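Local coordinates for putative ATP/GTP binding protein (Burkholderia pseudomallei, PDB 3EIR), which deamidates a specific glutamine side chain of host NEDD8 to glutamate, inactivating cullin-RING ubiquitin ligases and so arresting the host cell cycle, at residues T179-Q184 and S206-L211; V157-L162 and G256-A261; L211-Q216 and Q230-A235; I201-S206 and L238-D243. All coordinates share one frame; numbering follows the deposited sequence.

How the interactions relate
From the N terminus, segment 157-162, at the end of strand 152-159, is the first to enter a contact, and its partner 256-261 the last, so interaction 2 closes the outermost loop and the other three nest within it. Segment 179-184 then pairs with 206-211 in interaction 1. Interaction 4 (201-206 with 238-243) opens before that loop has closed, so the two cross, sharing Ser206. Interaction 3 (211-216 with 230-235) follows interaction 1 through Leu211 and nests inside interaction 4. Interaction 1 lies on edge strand 181-183, and interaction 2 joins the other edge strand, 258-265, to its inner neighbour 152-159; 3 and 4 tie helices 211-217 and 197-204 to helix 227-238 and the loop after it.

Interaction 1 of 4, residues T179-Q184 and S206-L211; sequences TAYIIQ and SDPVSL
The Tyr181 ring turns one edge to the Ser206-Asp207 peptide: Ser206 O lies near the ring plane, 3.3 Å from Tyr181 CE1, and Asp207 N is also met in plane. Pro208 approaches the ring obliquely, its CB 4.0 Å from Tyr181 CE1. Arg38, on helix 34-48, makes a cation-pi contact with the same ring. The CA-CB bond of Tyr181 points away from 206-211, but with CG anti to the carbonyl carbon (chi1 -61°) the ring returns its CD1-CE1 edge to Ser206 and Asp207.

The backbones meet through one direct hydrogen bond, from Val209 N to Ala180 O (2.9 Å, 162° at the hydrogen), with the donor tilted 29° from the carbonyl plane. Pro208 CA adds a CA-H...O contact to Ala180 O at 3.3 Å. A water continues the link, accepting from Ile182 N and donating to Asp207 O, so that one peptide N-H and one carbonyl of the two segments are joined indirectly.

Beside these polar links lies an apolar patch. Val209 CG2 packs against Ala180 CB at 4.0 Å and meets Ile182 CG1 with the two side chains crossing at about a right angle. Leu211 brings CD2 to 3.8 Å from Ala180 CB.

Strand 181-183 is thus flanked by two different partners: backbone bonds of Tyr181 to Asp169 and of Ile183 to Leu167 join it to strand 164-170, and the irregular segment 206-211, which links helices 197-204 and 211-217, runs along its other edge. The strand leads directly to Gln184, an inferred active-site residue that hydrogen-bonds His164.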
loop_
_atom_site.group_PDB
_atom_site.type_symbol
_atom_site.label_atom_id
_atom_site.label_comp_id
_atom_site.label_asym_id
_atom_site.label_seq_id
_atom_site.Cartn_x
_atom_site.Cartn_y
_atom_site.Cartn_z
ATOM N N THR A 179 -8.233 15.539 5.603
ATOM C CA THR A 179 -8.160 14.185 6.137
ATOM C C THR A 179 -7.094 13.345 5.437
ATOM O O THR A 179 -6.941 13.402 4.216
ATOM C CB THR A 179 -9.511 13.457 5.995
ATOM O OG1 THR A 179 -9.744 13.142 4.617
ATOM C CG2 THR A 179 -10.649 14.331 6.496
ATOM N N ALA A 180 -6.363 12.568 6.229
ATOM C CA ALA A 180 -5.424 11.582 5.715
ATOM C C ALA A 180 -5.755 10.212 6.308
ATOM O O ALA A 180 -6.166 10.107 7.464
ATOM C CB ALA A 180 -3.983 11.987 6.065
ATOM N N TYR A 181 -5.588 9.166 5.509
ATOM C CA TYR A 181 -5.782 7.799 5.976
ATOM C C TYR A 181 -4.580 6.973 5.530
ATOM O O TYR A 181 -3.947 7.296 4.524
ATOM C CB TYR A 181 -7.046 7.188 5.373
ATOM C CG TYR A 181 -8.344 7.894 5.722
ATOM C CD1 TYR A 181 -9.026 7.605 6.899
ATOM C CD2 TYR A 181 -8.901 8.827 4.857
ATOM C CE1 TYR A 181 -10.225 8.238 7.209
ATOM C CE2 TYR A 181 -10.101 9.464 5.154
ATOM C CZ TYR A 181 -10.753 9.170 6.329
ATOM O OH TYR A 181 -11.939 9.806 6.616
ATOM N N ILE A 182 -4.279 5.900 6.259
ATOM C CA ILE A 182 -3.169 5.022 5.898
ATOM C C ILE A 182 -3.656 3.732 5.245
ATOM O O ILE A 182 -4.655 3.148 5.672
ATOM C CB ILE A 182 -2.318 4.645 7.131
ATOM C CG1 ILE A 182 -1.746 5.895 7.794
ATOM C CG2 ILE A 182 -1.181 3.710 6.732
ATOM C CD1 ILE A 182 -0.705 6.580 6.953
ATOM N N ILE A 183 -2.955 3.297 4.204
ATOM C CA ILE A 183 -3.151 1.958 3.653
ATOM C C ILE A 183 -1.795 1.251 3.581
ATOM O O ILE A 183 -0.844 1.810 3.062
ATOM C CB ILE A 183 -3.802 1.985 2.266
ATOM C CG1 ILE A 183 -5.175 2.655 2.336
ATOM C CG2 ILE A 183 -3.965 0.579 1.754
ATOM C CD1 ILE A 183 -5.781 2.923 0.989
ATOM N N GLN A 184 -1.706 0.040 4.127
ATOM C CA GLN A 184 -0.436 -0.674 4.187
ATOM C C GLN A 184 -0.620 -2.165 4.431
ATOM O O GLN A 184 -1.672 -2.613 4.896
ATOM C CB GLN A 184 0.411 -0.120 5.329
ATOM C CG GLN A 184 -0.196 -0.420 6.690
ATOM C CD GLN A 184 0.735 -0.128 7.838
ATOM O OE1 GLN A 184 1.930 0.054 7.648
ATOM N NE2 GLN A 184 0.182 -0.090 9.050
ATOM N N SER A 206 -10.572 3.487 8.016
ATOM C CA SER A 206 -11.221 4.797 7.990
ATOM C C SER A 206 -10.941 5.617 9.247
ATOM O O SER A 206 -11.712 6.516 9.600
ATOM C CB SER A 206 -12.730 4.638 7.795
ATOM O OG SER A 206 -13.016 4.119 6.506
ATOM N N ASP A 207 -9.838 5.291 9.916
ATOM C CA ASP A 207 -9.378 6.008 11.099
ATOM C C ASP A 207 -8.397 7.093 10.658
ATOM O O ASP A 207 -7.256 6.794 10.326
ATOM C CB ASP A 207 -8.695 5.019 12.057
ATOM C CG ASP A 207 -8.383 5.624 13.420
ATOM O OD1 ASP A 207 -8.711 6.807 13.646
ATOM O OD2 ASP A 207 -7.795 4.913 14.269
ATOM N N PRO A 208 -8.835 8.362 10.661
ATOM C CA PRO A 208 -8.023 9.446 10.099
ATOM C C PRO A 208 -6.780 9.698 10.947
ATOM O O PRO A 208 -6.840 9.505 12.155
ATOM C CB PRO A 208 -8.946 10.666 10.184
ATOM C CG PRO A 208 -10.260 10.172 10.765
ATOM C CD PRO A 208 -9.988 8.872 11.421
ATOM N N VAL A 209 -5.681 10.124 10.330
ATOM C CA VAL A 209 -4.451 10.404 11.072
ATOM C C VAL A 209 -4.020 11.870 10.942
ATOM O O VAL A 209 -4.390 12.556 9.986
ATOM C CB VAL A 209 -3.294 9.465 10.651
ATOM C CG1 VAL A 209 -3.631 8.020 10.990
ATOM C CG2 VAL A 209 -3.002 9.609 9.171
ATOM N N SER A 210 -3.247 12.337 11.922
ATOM C CA SER A 210 -2.828 13.734 12.006
ATOM C C SER A 210 -1.864 14.141 10.898
ATOM O O SER A 210 -0.754 13.612 10.805
ATOM C CB SER A 210 -2.162 13.997 13.358
ATOM O OG SER A 210 -1.510 15.256 13.368
ATOM N N LEU A 211 -2.278 15.095 10.069
ATOM C CA LEU A 211 -1.394 15.623 9.032
ATOM C C LEU A 211 -0.115 16.210 9.635
ATOM O O LEU A 211 0.899 16.377 8.948
ATOM C CB LEU A 211 -2.113 16.674 8.191
ATOM C CG LEU A 211 -3.022 16.114 7.096
ATOM C CD1 LEU A 211 -3.809 17.231 6.434
ATOM C CD2 LEU A 211 -2.197 15.347 6.072
HETATM O O HOH W 1 -5.558 5.636 8.547
#

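Interaction 2 of 4, residues V157-L162 and G256-A261; sequences VNDGRL and GKLRFA
Asn158 and Arg259 form the hydrogen-bonded pair at the centre of this antiparallel contact: Asn158 N donates to Arg259 O at 2.6 Å, and Arg259 N returns a bond to Asn158 O at 3.0 Å. Gly160 N extends the pairing past the strand end by donating to Lys257 O. The non-hydrogen-bonded pairs on either side, Val157 with Phe260 and Asp159 with Leu258, send their side chains to the face opposite that of Asn158 and Arg259. There Leu258 CD1 reaches Val157 CG1 at 3.8 Å and also touches Asp159, while the other branch, CD2, lies 3.7 Å above one face of the Arg161 guanidinium, offset toward its rim.

The next shell positions that guanidinium. Arg161 CG passes 3.4 Å from Gly256 O; beyond it, bends at chi2 (100°) and chi3 (116°) fold the chain back and bring NH1 to Asp159 OD2 in a salt bridge of 2.7 Å. NH1 also points at Asp159 OD1 almost straight (175°), with that oxygen in the guanidinium plane. Farther out, Arg161 NH2 is bonded to Leu217 O. On the other face of the sheet, a water accepts from both Asn158 ND2 and Arg259 NH2.

Asp159 OD1 also accepts from Arg161 N, making an Asx turn, and from Leu162 N at 3.1 Å, where the chain leaves strand 152-159 and heads for His164, an inferred active-site residue. Ion pair, turn and sheet pairing are coupled here. The two main-chain N-H groups and the guanidinium that converge on this one oxygen would probably stabilise a negative charge on the carboxylate.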
loop_
_atom_site.group_PDB
_atom_site.type_symbol
_atom_site.label_atom_id
_atom_site.label_comp_id
_atom_site.label_asym_id
_atom_site.label_seq_id
_atom_site.Cartn_x
_atom_site.Cartn_y
_atom_site.Cartn_z
ATOM N N VAL A 157 4.546 6.318 -0.242
ATOM C CA VAL A 157 5.738 6.649 0.534
ATOM C C VAL A 157 6.768 5.522 0.519
ATOM O O VAL A 157 6.457 4.372 0.832
ATOM C CB VAL A 157 5.407 6.983 2.016
ATOM C CG1 VAL A 157 6.668 7.461 2.737
ATOM C CG2 VAL A 157 4.328 8.049 2.102
ATOM N N ASN A 158 8.004 5.859 0.162
ATOM C CA ASN A 158 9.107 4.914 0.283
ATOM C C ASN A 158 10.006 5.379 1.409
ATOM O O ASN A 158 10.902 6.198 1.203
ATOM C CB ASN A 158 9.891 4.799 -1.029
ATOM C CG ASN A 158 10.883 3.641 -1.021
ATOM O OD1 ASN A 158 11.108 3.006 0.011
ATOM N ND2 ASN A 158 11.488 3.370 -2.174
ATOM N N ASP A 159 9.732 4.884 2.610
ATOM C CA ASP A 159 10.450 5.322 3.796
ATOM C C ASP A 159 11.613 4.369 4.086
ATOM O O ASP A 159 11.424 3.302 4.665
ATOM C CB ASP A 159 9.504 5.405 4.989
ATOM C CG ASP A 159 10.118 6.127 6.167
ATOM O OD1 ASP A 159 11.336 5.967 6.383
ATOM O OD2 ASP A 159 9.382 6.843 6.878
ATOM N N GLY A 160 12.807 4.762 3.655
ATOM C CA GLY A 160 13.998 3.945 3.813
ATOM C C GLY A 160 14.492 3.877 5.252
ATOM O O GLY A 160 15.340 3.046 5.587
ATOM N N ARG A 161 13.976 4.762 6.102
ATOM C CA ARG A 161 14.317 4.729 7.517
ATOM C C ARG A 161 13.632 3.535 8.160
ATOM O O ARG A 161 14.263 2.763 8.875
ATOM C CB ARG A 161 13.910 6.027 8.214
ATOM C CG ARG A 161 14.499 7.263 7.563
ATOM C CD ARG A 161 13.503 7.964 6.656
ATOM N NE ARG A 161 13.191 9.293 7.166
ATOM C CZ ARG A 161 12.006 9.676 7.626
ATOM N NH1 ARG A 161 10.975 8.843 7.632
ATOM N NH2 ARG A 161 11.856 10.911 8.074
ATOM N N LEU A 162 12.336 3.390 7.879
ATOM C CA LEU A 162 11.541 2.260 8.343
ATOM C C LEU A 162 11.773 0.987 7.540
ATOM O O LEU A 162 11.482 -0.109 8.018
ATOM C CB LEU A 162 10.057 2.597 8.218
ATOM C CG LEU A 162 9.401 3.327 9.377
ATOM C CD1 LEU A 162 10.237 4.514 9.811
ATOM C CD2 LEU A 162 7.980 3.748 8.976
ATOM N N GLY A 256 18.615 6.001 6.521
ATOM C CA GLY A 256 17.788 5.678 5.370
ATOM C C GLY A 256 17.179 6.900 4.709
ATOM O O GLY A 256 16.975 7.936 5.340
ATOM N N LYS A 257 16.870 6.771 3.425
ATOM C CA LYS A 257 16.361 7.886 2.644
ATOM C C LYS A 257 14.829 7.898 2.675
ATOM O O LYS A 257 14.197 6.856 2.824
ATOM C CB LYS A 257 16.871 7.766 1.202
ATOM C CG LYS A 257 16.927 9.072 0.424
ATOM C CD LYS A 257 17.719 8.917 -0.872
ATOM C CE LYS A 257 19.231 8.950 -0.633
ATOM N NZ LYS A 257 19.756 7.715 0.018
ATOM N N LEU A 258 14.245 9.085 2.549
ATOM C CA LEU A 258 12.799 9.236 2.464
ATOM C C LEU A 258 12.410 9.741 1.078
ATOM O O LEU A 258 13.005 10.686 0.556
ATOM C CB LEU A 258 12.288 10.195 3.538
ATOM C CG LEU A 258 10.795 10.529 3.505
ATOM C CD1 LEU A 258 9.943 9.272 3.580
ATOM C CD2 LEU A 258 10.463 11.474 4.641
ATOM N N ARG A 259 11.417 9.094 0.482
ATOM C CA ARG A 259 10.950 9.451 -0.849
ATOM C C ARG A 259 9.454 9.232 -0.893
ATOM O O ARG A 259 8.966 8.233 -0.373
ATOM C CB ARG A 259 11.629 8.570 -1.903
ATOM C CG ARG A 259 13.080 8.926 -2.179
ATOM C CD ARG A 259 13.852 7.736 -2.736
ATOM N NE ARG A 259 13.095 7.011 -3.754
ATOM C CZ ARG A 259 13.074 7.336 -5.044
ATOM N NH1 ARG A 259 13.771 8.381 -5.482
ATOM N NH2 ARG A 259 12.356 6.617 -5.898
ATOM N N PHE A 260 8.722 10.165 -1.493
ATOM C CA PHE A 260 7.293 9.963 -1.703
ATOM C C PHE A 260 6.814 10.627 -2.991
ATOM O O PHE A 260 7.450 11.544 -3.516
ATOM C CB PHE A 260 6.472 10.452 -0.505
ATOM C CG PHE A 260 6.670 11.902 -0.183
ATOM C CD1 PHE A 260 6.017 12.887 -0.912
ATOM C CD2 PHE A 260 7.499 12.288 0.861
ATOM C CE1 PHE A 260 6.192 14.229 -0.612
ATOM C CE2 PHE A 260 7.678 13.628 1.164
ATOM C CZ PHE A 260 7.022 14.599 0.425
ATOM N N ALA A 261 5.690 10.149 -3.497
ATOM C CA ALA A 261 5.116 10.696 -4.717
ATOM C C ALA A 261 3.611 10.761 -4.550
ATOM O O ALA A 261 2.990 9.771 -4.179
ATOM C CB ALA A 261 5.469 9.813 -5.899
HETATM O O HOH W 2 10.276 4.645 -4.506
#

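Interaction 3 of 4, residues L211-Q216 and Q230-A235; sequences LDELNQ and QTRLLA
Leu233 supplies the close packing between segments 211-216 and 230-235. Its CD2 lies 3.7 Å from Glu213 CB, and its CD1 reaches Gln216 CB at 4.0 Å, so the two methyls contact residues one helical turn apart. Leu233 and Gln216 cross at about a right angle, with Gln216 OE1 also resting near CD2. Ile237, one turn on, continues the packing against Glu213 and Leu214.

The polar margin is much looser. Arg232, an exposed residue, runs out with CG anti to its own N (chi1 -175°) and bends at chi3, which carries NH2 to Gln216 OE1 in a weak hydrogen bond of 3.4 Å. Its NH1 stays 4.1 Å from Glu213 OE2, beyond salt-bridge range, with the carboxylate and guanidinium planes 77° apart; attraction there is probably modest. Each acidic or amide group is held more firmly by another partner: Gln216 NE2 donates to Asp212 OD1 at 3.0 Å within its own helix, and Glu213 OE1 bonds Ser236 OG.

With segment axes 10.3 Å apart at closest approach and crossing at -126°, segments 211-216 and 230-235 meet obliquely through one leucine and a polar fringe. The contact joins two consecutive helices of the papain-like fold, away from the annotated active-site residues.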
loop_
_atom_site.group_PDB
_atom_site.type_symbol
_atom_site.label_atom_id
_atom_site.label_comp_id
_atom_site.label_asym_id
_atom_site.label_seq_id
_atom_site.Cartn_x
_atom_site.Cartn_y
_atom_site.Cartn_z
ATOM N N LEU A 211 -2.278 15.095 10.069
ATOM C CA LEU A 211 -1.394 15.623 9.032
ATOM C C LEU A 211 -0.115 16.210 9.635
ATOM O O LEU A 211 0.899 16.377 8.948
ATOM C CB LEU A 211 -2.113 16.674 8.191
ATOM C CG LEU A 211 -3.022 16.114 7.096
ATOM C CD1 LEU A 211 -3.809 17.231 6.434
ATOM C CD2 LEU A 211 -2.197 15.347 6.072
ATOM N N ASP A 212 -0.164 16.510 10.926
ATOM C CA ASP A 212 0.977 17.096 11.606
ATOM C C ASP A 212 1.959 15.991 11.971
ATOM O O ASP A 212 3.154 16.095 11.693
ATOM C CB ASP A 212 0.528 17.855 12.852
ATOM C CG ASP A 212 1.485 18.975 13.231
ATOM O OD1 ASP A 212 2.255 18.797 14.201
ATOM O OD2 ASP A 212 1.465 20.031 12.557
ATOM N N GLU A 213 1.446 14.930 12.585
ATOM C CA GLU A 213 2.244 13.741 12.856
ATOM C C GLU A 213 2.786 13.154 11.556
ATOM O O GLU A 213 3.874 12.582 11.525
ATOM C CB GLU A 213 1.416 12.693 13.595
ATOM C CG GLU A 213 0.876 13.168 14.929
ATOM C CD GLU A 213 0.215 12.055 15.718
ATOM O OE1 GLU A 213 -0.150 11.034 15.107
ATOM O OE2 GLU A 213 0.063 12.201 16.949
ATOM N N LEU A 214 2.027 13.281 10.475
ATOM C CA LEU A 214 2.526 12.819 9.186
ATOM C C LEU A 214 3.729 13.664 8.762
ATOM O O LEU A 214 4.740 13.128 8.304
ATOM C CB LEU A 214 1.420 12.844 8.126
ATOM C CG LEU A 214 0.842 11.502 7.663
ATOM C CD1 LEU A 214 1.075 10.378 8.656
ATOM C CD2 LEU A 214 -0.636 11.634 7.331
ATOM N N ASN A 215 3.629 14.981 8.941
ATOM C CA ASN A 215 4.722 15.874 8.576
ATOM C C ASN A 215 5.991 15.520 9.332
ATOM O O ASN A 215 7.079 15.493 8.755
ATOM C CB ASN A 215 4.368 17.335 8.847
ATOM C CG ASN A 215 5.429 18.291 8.327
ATOM O OD1 ASN A 215 5.946 18.119 7.220
ATOM N ND2 ASN A 215 5.763 19.302 9.123
ATOM N N GLN A 216 5.832 15.252 10.624
ATOM C CA GLN A 216 6.936 14.906 11.506
ATOM C C GLN A 216 7.572 13.593 11.088
ATOM O O GLN A 216 8.792 13.505 10.945
ATOM C CB GLN A 216 6.444 14.811 12.950
ATOM C CG GLN A 216 5.917 16.119 13.498
ATOM C CD GLN A 216 5.308 15.969 14.875
ATOM O OE1 GLN A 216 5.786 15.183 15.692
ATOM N NE2 GLN A 216 4.243 16.722 15.139
ATOM N N GLN A 230 10.061 8.990 18.216
ATOM C CA GLN A 230 10.029 8.064 17.100
ATOM C C GLN A 230 8.989 6.983 17.368
ATOM O O GLN A 230 8.105 6.743 16.553
ATOM C CB GLN A 230 11.402 7.431 16.901
ATOM C CG GLN A 230 12.512 8.423 16.580
ATOM C CD GLN A 230 13.831 7.728 16.300
ATOM O OE1 GLN A 230 14.204 6.783 16.995
ATOM N NE2 GLN A 230 14.544 8.194 15.279
ATOM N N THR A 231 9.099 6.336 18.522
ATOM C CA THR A 231 8.169 5.279 18.898
ATOM C C THR A 231 6.736 5.801 18.872
ATOM O O THR A 231 5.832 5.143 18.363
ATOM C CB THR A 231 8.478 4.738 20.310
ATOM O OG1 THR A 231 9.838 4.281 20.370
ATOM C CG2 THR A 231 7.540 3.588 20.658
ATOM N N ARG A 232 6.554 6.993 19.431
ATOM C CA ARG A 232 5.249 7.627 19.545
ATOM C C ARG A 232 4.555 7.725 18.195
ATOM O O ARG A 232 3.409 7.299 18.041
ATOM C CB ARG A 232 5.409 9.022 20.157
ATOM C CG ARG A 232 4.104 9.744 20.447
ATOM C CD ARG A 232 4.352 11.080 21.141
ATOM N NE ARG A 232 5.150 11.995 20.328
ATOM C CZ ARG A 232 4.641 12.860 19.455
ATOM N NH1 ARG A 232 3.329 12.934 19.275
ATOM N NH2 ARG A 232 5.444 13.653 18.758
ATOM N N LEU A 233 5.259 8.291 17.220
ATOM C CA LEU A 233 4.701 8.474 15.889
ATOM C C LEU A 233 4.446 7.139 15.202
ATOM O O LEU A 233 3.410 6.956 14.572
ATOM C CB LEU A 233 5.615 9.355 15.032
ATOM C CG LEU A 233 5.777 10.797 15.530
ATOM C CD1 LEU A 233 7.046 11.447 14.988
ATOM C CD2 LEU A 233 4.554 11.628 15.178
ATOM N N LEU A 234 5.375 6.198 15.334
ATOM C CA LEU A 234 5.242 4.929 14.620
ATOM C C LEU A 234 3.994 4.142 15.012
ATOM O O LEU A 234 3.183 3.794 14.159
ATOM C CB LEU A 234 6.505 4.072 14.758
ATOM C CG LEU A 234 7.662 4.532 13.871
ATOM C CD1 LEU A 234 8.819 3.563 13.956
ATOM C CD2 LEU A 234 7.204 4.676 12.422
ATOM N N ALA A 235 3.824 3.876 16.301
ATOM C CA ALA A 235 2.657 3.130 16.753
ATOM C C ALA A 235 1.396 3.900 16.412
ATOM O O ALA A 235 0.387 3.322 15.987
ATOM C CB ALA A 235 2.727 2.874 18.252
#

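Interaction 4 of 4, residues I201-S206 and L238-D243; sequences ISRRGS and LQIDKD
Arg204 and Ile240 mark the closest backbone approach, with CA atoms 6.5 Å apart, where segment 201-206, mostly helical, faces a type I beta turn from Gln239 to Lys242.

Arg204 spans the gap. Its NH1 donates to Gln239 O at 2.9 Å; the oxygen lies in the guanidinium plane, while the donor stands 44° out of the carbonyl plane. Lys242 N, closing the turn, reaches Gln239 O from the opposite face, so this carbonyl is gripped from both sides.

Lys242 lies over the Arg204 guanidinium, its CE 3.5 Å above the centre of one face. A bend at chi4 (-69°) brings NZ to 2.9 Å from Arg204 NH2, a close approach of two donors. Ser236 O accepts from both Lys242 NZ and Arg204 NH1, and its negative end may offset some of the repulsion between the like charges.

Toward the surface, Arg203 makes a salt bridge to Asp241, NH1 to OD1 at 3.0 Å, although the hydrogen bond within it is weak and bent (125°). Its CB packs on Ile240 CG2 at 3.8 Å.

Arg204 NH1 thus bonds carbonyls at the C-terminal end of helix 227-238 (Ser236 O) and just after it (Gln239 O). The contact borders the probable catalytic centre of this papain-like fold: Leu238 O accepts from Gln184 NE2, and the Leu238 side chain lies about 4 Å from that of His164; Gln184 and His164 are inferred active-site residues.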
loop_
_atom_site.group_PDB
_atom_site.type_symbol
_atom_site.label_atom_id
_atom_site.label_comp_id
_atom_site.label_asym_id
_atom_site.label_seq_id
_atom_site.Cartn_x
_atom_site.Cartn_y
_atom_site.Cartn_z
ATOM N N ILE A 201 -7.045 -2.530 7.183
ATOM C CA ILE A 201 -8.164 -1.855 6.573
ATOM C C ILE A 201 -9.417 -2.016 7.423
ATOM O O ILE A 201 -10.134 -1.048 7.670
ATOM C CB ILE A 201 -8.447 -2.405 5.175
ATOM C CG1 ILE A 201 -7.413 -1.874 4.189
ATOM C CG2 ILE A 201 -9.852 -2.021 4.748
ATOM C CD1 ILE A 201 -7.270 -0.383 4.235
ATOM N N SER A 202 -9.681 -3.236 7.878
ATOM C CA SER A 202 -10.888 -3.472 8.658
ATOM C C SER A 202 -10.802 -2.794 10.020
ATOM O O SER A 202 -11.782 -2.263 10.509
ATOM C CB SER A 202 -11.179 -4.966 8.794
ATOM O OG SER A 202 -11.869 -5.232 10.001
ATOM N N ARG A 203 -9.621 -2.781 10.620
ATOM C CA ARG A 203 -9.458 -2.137 11.927
ATOM C C ARG A 203 -9.252 -0.626 11.834
ATOM O O ARG A 203 -9.818 0.125 12.616
ATOM C CB ARG A 203 -8.300 -2.770 12.708
ATOM C CG ARG A 203 -8.585 -4.172 13.210
ATOM C CD ARG A 203 -9.409 -4.145 14.496
ATOM N NE ARG A 203 -8.579 -3.951 15.686
ATOM C CZ ARG A 203 -8.233 -2.765 16.181
ATOM N NH1 ARG A 203 -7.475 -2.697 17.266
ATOM N NH2 ARG A 203 -8.642 -1.648 15.595
ATOM N N ARG A 204 -8.435 -0.175 10.889
ATOM C CA ARG A 204 -8.057 1.233 10.872
ATOM C C ARG A 204 -8.183 1.904 9.502
ATOM O O ARG A 204 -7.687 3.013 9.295
ATOM C CB ARG A 204 -6.647 1.401 11.450
ATOM C CG ARG A 204 -6.557 1.038 12.938
ATOM C CD ARG A 204 -5.319 1.629 13.570
ATOM N NE ARG A 204 -5.215 3.058 13.304
ATOM C CZ ARG A 204 -4.129 3.790 13.535
ATOM N NH1 ARG A 204 -3.033 3.230 14.045
ATOM N NH2 ARG A 204 -4.140 5.086 13.256
ATOM N N GLY A 205 -8.873 1.237 8.583
ATOM C CA GLY A 205 -9.071 1.749 7.237
ATOM C C GLY A 205 -9.618 3.164 7.151
ATOM O O GLY A 205 -9.183 3.953 6.315
ATOM N N SER A 206 -10.572 3.487 8.016
ATOM C CA SER A 206 -11.221 4.797 7.990
ATOM C C SER A 206 -10.941 5.617 9.247
ATOM O O SER A 206 -11.712 6.516 9.600
ATOM C CB SER A 206 -12.730 4.638 7.795
ATOM O OG SER A 206 -13.016 4.119 6.506
ATOM N N LEU A 238 1.046 3.812 12.364
ATOM C CA LEU A 238 1.228 2.563 11.617
ATOM C C LEU A 238 0.944 1.228 12.330
ATOM O O LEU A 238 1.080 0.178 11.703
ATOM C CB LEU A 238 2.647 2.520 11.036
ATOM C CG LEU A 238 2.963 3.595 10.005
ATOM C CD1 LEU A 238 4.436 3.553 9.631
ATOM C CD2 LEU A 238 2.083 3.396 8.778
ATOM N N GLN A 239 0.567 1.245 13.612
ATOM C CA GLN A 239 0.305 -0.013 14.325
ATOM C C GLN A 239 -1.188 -0.124 14.655
ATOM O O GLN A 239 -1.780 0.837 15.119
ATOM C CB GLN A 239 1.160 -0.097 15.598
ATOM C CG GLN A 239 1.559 -1.513 16.014
ATOM C CD GLN A 239 0.469 -2.262 16.761
ATOM O OE1 GLN A 239 0.399 -3.493 16.706
ATOM N NE2 GLN A 239 -0.383 -1.524 17.469
ATOM N N ILE A 240 -1.791 -1.287 14.408
ATOM C CA ILE A 240 -3.251 -1.394 14.433
ATOM C C ILE A 240 -3.866 -0.972 15.748
ATOM O O ILE A 240 -4.907 -0.319 15.751
ATOM C CB ILE A 240 -3.789 -2.811 14.133
ATOM C CG1 ILE A 240 -2.704 -3.858 14.297
ATOM C CG2 ILE A 240 -4.466 -2.867 12.771
ATOM C CD1 ILE A 240 -3.263 -5.208 14.684
ATOM N N ASP A 241 -3.238 -1.371 16.853
ATOM C CA ASP A 241 -3.738 -1.039 18.181
ATOM C C ASP A 241 -3.112 0.250 18.689
ATOM O O ASP A 241 -3.386 0.672 19.805
ATOM C CB ASP A 241 -3.449 -2.174 19.167
ATOM C CG ASP A 241 -3.812 -3.541 18.613
ATOM O OD1 ASP A 241 -5.017 -3.878 18.580
ATOM O OD2 ASP A 241 -2.885 -4.284 18.217
ATOM N N LYS A 242 -2.275 0.877 17.868
ATOM C CA LYS A 242 -1.541 2.067 18.291
ATOM C C LYS A 242 -0.721 1.741 19.528
ATOM O O LYS A 242 -0.432 2.611 20.350
ATOM C CB LYS A 242 -2.490 3.224 18.590
ATOM C CG LYS A 242 -3.225 3.771 17.373
ATOM C CD LYS A 242 -4.390 4.655 17.809
ATOM C CE LYS A 242 -5.107 5.284 16.619
ATOM N NZ LYS A 242 -4.269 6.306 15.924
ATOM N N ASP A 243 -0.361 0.472 19.654
ATOM C CA ASP A 243 0.388 -0.009 20.805
ATOM C C ASP A 243 1.886 0.212 20.628
ATOM O O ASP A 243 2.522 -0.456 19.813
ATOM C CB ASP A 243 0.111 -1.497 21.003
ATOM C CG ASP A 243 0.674 -2.022 22.299
ATOM O OD1 ASP A 243 1.250 -1.219 23.062
ATOM O OD2 ASP A 243 0.543 -3.237 22.551
#